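Local coordinates for peptidase M42 (PDB 5DS0), which probably removes amino acids from the N-termini of peptides, as a dodecameric, cobalt-bound TET aminopeptidase of the M42 family, at residues F17-F22 with D157-P161; L88-W92 with I324-V328. All blocks are in the same frame, centred on the assembly; numbering follows the deposited sequence.

Two contacts on the same metallopeptidase chain illustrate how chemistry follows place in a fold. Contact 1, F17-F22 with D157-P161, is buried and held by apolar side-chain packing: phenylalanine and proline rings meet a barrel strand without a single hydrogen bond between the segments. Contact 2, L88-W92 with I324-V328, lies at the surface beside the metal centre and turns on one polar link, from the cobalt ligand H325 to a backbone carbonyl. Both join barrel elements to segments of the rest of the chain. Their centres are about 12 Å apart, and they touch at P161 and where L88 meets S20 and F22.

Contact 1. Residues F17-F22 with D157-P161; sequences FGPSGF and DPIVP
F22 and P158 show how a proline can seat an aromatic ring: CB of P158 stands over the centre of the F22 ring, 3.5 Å from the ring centroid and only 8° off its normal, a CH-pi contact, with CG of P158 beside it near CD2. The F17 ring is gripped differently. Its CG lies anti to the backbone N (chi1 -172°), which carries the ring across to the strand, where V160 CG1 sits over one face at 3.9 Å from the centroid while P158 O lies in plane at the edge. The same V160 CG1 methyl also abuts P19, 3.5 Å from its CD, and so touches both the F17 face and P19. Beyond this tight part the loop turns away: in a type II turn from P19 to F22, closed by F22 N to P19 O at 2.8 Å, S20, though buried by other parts of the protein, and the partly exposed G21 make no contact with the strand. S20 OG hydrogen-bonds D68, and I270 of a second subunit packs on S20. This is hydrophobic interdomain packing, the loop between helices 2-15 and 24-34 resting on strand 158-161 of the six-stranded barrel.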
loop_
_atom_site.group_PDB
_atom_site.type_symbol
_atom_site.label_atom_id
_atom_site.label_comp_id
_atom_site.label_asym_id
_atom_site.label_seq_id
_atom_site.Cartn_x
_atom_site.Cartn_y
_atom_site.Cartn_z
ATOM N N PHE C 17 -23.421 3.617 41.450
ATOM C CA PHE C 17 -22.636 2.555 40.835
ATOM C C PHE C 17 -23.568 1.474 40.290
ATOM O O PHE C 17 -24.271 0.827 41.074
ATOM C CB PHE C 17 -21.713 1.962 41.898
ATOM C CG PHE C 17 -20.717 0.978 41.371
ATOM C CD1 PHE C 17 -21.091 -0.328 41.084
ATOM C CD2 PHE C 17 -19.395 1.339 41.204
ATOM C CE1 PHE C 17 -20.177 -1.243 40.617
ATOM C CE2 PHE C 17 -18.470 0.430 40.732
ATOM C CZ PHE C 17 -18.864 -0.865 40.433
ATOM N N GLY C 18 -23.559 1.242 38.972
ATOM C CA GLY C 18 -24.381 0.170 38.409
ATOM C C GLY C 18 -24.146 -0.221 36.965
ATOM O O GLY C 18 -25.008 0.004 36.116
ATOM N N PRO C 19 -22.998 -0.843 36.667
ATOM C CA PRO C 19 -22.722 -1.317 35.308
ATOM C C PRO C 19 -23.497 -2.586 35.007
ATOM O O PRO C 19 -24.013 -3.201 35.935
ATOM C CB PRO C 19 -21.223 -1.597 35.334
ATOM C CG PRO C 19 -20.933 -1.929 36.754
ATOM C CD PRO C 19 -21.953 -1.238 37.616
ATOM N N SER C 20 -23.563 -2.984 33.736
ATOM C CA SER C 20 -24.344 -4.156 33.345
ATOM C C SER C 20 -23.959 -5.361 34.188
ATOM O O SER C 20 -22.786 -5.693 34.287
ATOM C CB SER C 20 -24.158 -4.478 31.866
ATOM O OG SER C 20 -24.521 -3.374 31.065
ATOM N N GLY C 21 -24.954 -6.015 34.792
ATOM C CA GLY C 21 -24.733 -7.165 35.680
ATOM C C GLY C 21 -24.619 -6.837 37.162
ATOM O O GLY C 21 -24.665 -7.738 38.007
ATOM N N PHE C 22 -24.435 -5.558 37.479
ATOM C CA PHE C 22 -24.198 -5.144 38.847
ATOM C C PHE C 22 -25.037 -3.924 39.194
ATOM O O PHE C 22 -24.522 -2.933 39.699
ATOM C CB PHE C 22 -22.721 -4.806 39.047
ATOM C CG PHE C 22 -21.766 -5.876 38.601
ATOM C CD1 PHE C 22 -21.445 -6.031 37.265
ATOM C CD2 PHE C 22 -21.152 -6.698 39.523
ATOM C CE1 PHE C 22 -20.553 -7.008 36.852
ATOM C CE2 PHE C 22 -20.255 -7.675 39.113
ATOM C CZ PHE C 22 -19.951 -7.827 37.774
ATOM N N ASP C 157 -14.307 -8.235 39.378
ATOM C CA ASP C 157 -14.829 -7.042 40.041
ATOM C C ASP C 157 -15.293 -5.979 39.036
ATOM O O ASP C 157 -14.615 -5.706 38.044
ATOM C CB ASP C 157 -13.800 -6.447 41.003
ATOM C CG ASP C 157 -13.682 -7.247 42.295
ATOM O OD1 ASP C 157 -14.354 -8.299 42.424
ATOM O OD2 ASP C 157 -12.929 -6.821 43.200
ATOM N N PRO C 158 -16.468 -5.375 39.294
ATOM C CA PRO C 158 -17.063 -4.381 38.390
ATOM C C PRO C 158 -16.443 -2.997 38.491
ATOM O O PRO C 158 -15.923 -2.616 39.534
ATOM C CB PRO C 158 -18.514 -4.327 38.846
ATOM C CG PRO C 158 -18.450 -4.632 40.296
ATOM C CD PRO C 158 -17.339 -5.635 40.454
ATOM N N ILE C 159 -16.496 -2.273 37.384
ATOM C CA ILE C 159 -15.876 -0.957 37.254
ATOM C C ILE C 159 -16.826 0.005 36.558
ATOM O O ILE C 159 -17.466 -0.352 35.568
ATOM C CB ILE C 159 -14.596 -1.033 36.405
ATOM C CG1 ILE C 159 -13.709 -2.193 36.871
ATOM C CG2 ILE C 159 -13.835 0.285 36.476
ATOM C CD1 ILE C 159 -12.505 -2.442 35.991
ATOM N N VAL C 160 -16.919 1.220 37.075
ATOM C CA VAL C 160 -17.678 2.265 36.399
ATOM C C VAL C 160 -16.854 3.513 36.193
ATOM O O VAL C 160 -15.859 3.734 36.878
ATOM C CB VAL C 160 -18.931 2.702 37.170
ATOM C CG1 VAL C 160 -19.918 1.554 37.279
ATOM C CG2 VAL C 160 -18.561 3.254 38.540
ATOM N N PRO C 161 -17.284 4.348 35.251
ATOM C CA PRO C 161 -16.695 5.663 35.113
ATOM C C PRO C 161 -16.894 6.487 36.377
ATOM O O PRO C 161 -17.905 6.332 37.053
ATOM C CB PRO C 161 -17.491 6.284 33.951
ATOM C CG PRO C 161 -18.068 5.137 33.204
ATOM C CD PRO C 161 -18.326 4.093 34.240
#

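Contact 2. Residues L88-W92 with I324-V328; sequences LGGWW and IHSHV. With CO (cobalt (II) ion), chain U.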
loop_
_atom_site.group_PDB
_atom_site.type_symbol
_atom_site.label_atom_id
_atom_site.label_comp_id
_atom_site.label_asym_id
_atom_site.label_seq_id
_atom_site.Cartn_x
_atom_site.Cartn_y
_atom_site.Cartn_z
ATOM N N LEU C 88 -17.922 -3.632 29.441
ATOM C CA LEU C 88 -19.300 -4.064 29.646
ATOM C C LEU C 88 -20.170 -3.103 28.888
ATOM O O LEU C 88 -20.460 -2.013 29.369
ATOM C CB LEU C 88 -19.670 -4.029 31.121
ATOM C CG LEU C 88 -18.896 -4.994 32.011
ATOM C CD1 LEU C 88 -19.314 -4.848 33.471
ATOM C CD2 LEU C 88 -19.099 -6.437 31.555
ATOM N N GLY C 89 -20.583 -3.502 27.693
ATOM C CA GLY C 89 -21.359 -2.628 26.808
ATOM C C GLY C 89 -20.421 -2.004 25.804
ATOM O O GLY C 89 -19.210 -2.155 25.906
ATOM N N GLY C 90 -20.990 -1.320 24.824
ATOM C CA GLY C 90 -20.219 -0.787 23.709
ATOM C C GLY C 90 -19.545 0.516 24.065
ATOM O O GLY C 90 -20.217 1.475 24.436
ATOM N N TRP C 91 -18.218 0.539 23.961
ATOM C CA TRP C 91 -17.407 1.734 24.179
ATOM C C TRP C 91 -16.604 2.049 22.929
ATOM O O TRP C 91 -16.122 1.162 22.272
ATOM C CB TRP C 91 -16.387 1.489 25.295
ATOM C CG TRP C 91 -16.903 1.535 26.670
ATOM C CD1 TRP C 91 -17.345 0.490 27.412
ATOM C CD2 TRP C 91 -16.989 2.684 27.506
ATOM N NE1 TRP C 91 -17.724 0.920 28.659
ATOM C CE2 TRP C 91 -17.517 2.269 28.738
ATOM C CE3 TRP C 91 -16.677 4.027 27.331
ATOM C CZ2 TRP C 91 -17.741 3.152 29.789
ATOM C CZ3 TRP C 91 -16.893 4.895 28.379
ATOM C CH2 TRP C 91 -17.421 4.458 29.586
ATOM N N TRP C 92 -16.431 3.325 22.632
ATOM C CA TRP C 92 -15.455 3.745 21.637
ATOM C C TRP C 92 -14.099 3.902 22.318
ATOM O O TRP C 92 -13.992 4.623 23.316
ATOM C CB TRP C 92 -15.889 5.077 21.033
ATOM C CG TRP C 92 -15.077 5.536 19.867
ATOM C CD1 TRP C 92 -14.316 4.776 19.058
ATOM C CD2 TRP C 92 -14.994 6.869 19.370
ATOM N NE1 TRP C 92 -13.737 5.551 18.083
ATOM C CE2 TRP C 92 -14.143 6.845 18.257
ATOM C CE3 TRP C 92 -15.557 8.082 19.763
ATOM C CZ2 TRP C 92 -13.836 7.986 17.530
ATOM C CZ3 TRP C 92 -15.260 9.209 19.039
ATOM C CH2 TRP C 92 -14.406 9.157 17.934
ATOM N N ILE C 324 -23.352 9.979 24.738
ATOM C CA ILE C 324 -23.686 8.771 25.485
ATOM C C ILE C 324 -22.555 7.746 25.361
ATOM O O ILE C 324 -21.638 7.937 24.579
ATOM C CB ILE C 324 -25.002 8.144 25.020
ATOM C CG1 ILE C 324 -24.918 7.735 23.554
ATOM C CG2 ILE C 324 -26.143 9.118 25.228
ATOM C CD1 ILE C 324 -26.017 6.776 23.132
ATOM N N HIS C 325 -22.626 6.676 26.162
ATOM C CA HIS C 325 -21.595 5.650 26.188
ATOM C C HIS C 325 -20.198 6.272 26.351
ATOM O O HIS C 325 -19.229 5.862 25.711
ATOM C CB HIS C 325 -21.668 4.787 24.923
ATOM C CG HIS C 325 -22.844 3.857 24.890
ATOM N ND1 HIS C 325 -22.766 2.593 24.348
ATOM C CD2 HIS C 325 -24.119 4.000 25.333
ATOM C CE1 HIS C 325 -23.943 2.000 24.452
ATOM N NE2 HIS C 325 -24.775 2.825 25.061
ATOM N N SER C 326 -20.116 7.271 27.219
ATOM C CA SER C 326 -18.865 7.931 27.541
ATOM C C SER C 326 -18.933 8.427 28.992
ATOM O O SER C 326 -19.965 8.337 29.625
ATOM C CB SER C 326 -18.582 9.066 26.531
ATOM O OG SER C 326 -19.045 10.341 26.964
ATOM N N HIS C 327 -17.834 8.944 29.516
ATOM C CA HIS C 327 -17.806 9.367 30.918
ATOM C C HIS C 327 -18.796 10.464 31.247
ATOM O O HIS C 327 -19.323 10.513 32.354
ATOM C CB HIS C 327 -16.401 9.816 31.339
ATOM C CG HIS C 327 -15.525 8.687 31.755
ATOM N ND1 HIS C 327 -15.181 7.663 30.901
ATOM C CD2 HIS C 327 -14.940 8.404 32.940
ATOM C CE1 HIS C 327 -14.421 6.796 31.543
ATOM N NE2 HIS C 327 -14.253 7.227 32.781
ATOM N N VAL C 328 -19.029 11.366 30.315
ATOM C CA VAL C 328 -19.862 12.508 30.614
ATOM C C VAL C 328 -20.692 12.904 29.410
ATOM O O VAL C 328 -20.197 13.016 28.297
ATOM C CB VAL C 328 -19.011 13.679 31.185
ATOM C CG1 VAL C 328 -17.859 14.035 30.270
ATOM C CG2 VAL C 328 -19.867 14.903 31.458
HETATM CO CO CO U . -26.823 2.471 25.586
#
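With CG beside the backbone N and anti to the carbonyl carbon (chi1 -72°), the imidazole of H325 is set between G90 and the metal, and W91, in a like conformation, sends its six-membered ring toward the H325-H327 backbone. H325 NE2 binds cobalt at 2.1 Å, while on the other nitrogen ND1 donates to G90 O at 2.8 Å. That bond is bent, 141° at the hydrogen, and although it reaches a lone pair in the carbonyl plane, the oxygen lies somewhat out of the ring plane. A backbone carbonyl thus acts as second shell, probably limiting rotation of the metal-bound imidazole and making it a somewhat stronger electron donor. D180 and E215 also ligate this ion. The W91 ring comes in obliquely, with CE3 3.5 Å from H325 O and CZ3 3.7 Å from S326 CA; ND1 of H327 approaches CZ3 and CH2 of W91, the ring planes at 55°. Outside the pair, W91 NE1 bonds G71 O. Segment 88-92 lies between barrel strands 82-88 and 100-105, and W91 stacks on F72 of strand 71-77; H327 brings the loop between strands 314-322 and 329-332 to the barrel, through P161 and a hydrogen bond from NE2 to R100 O.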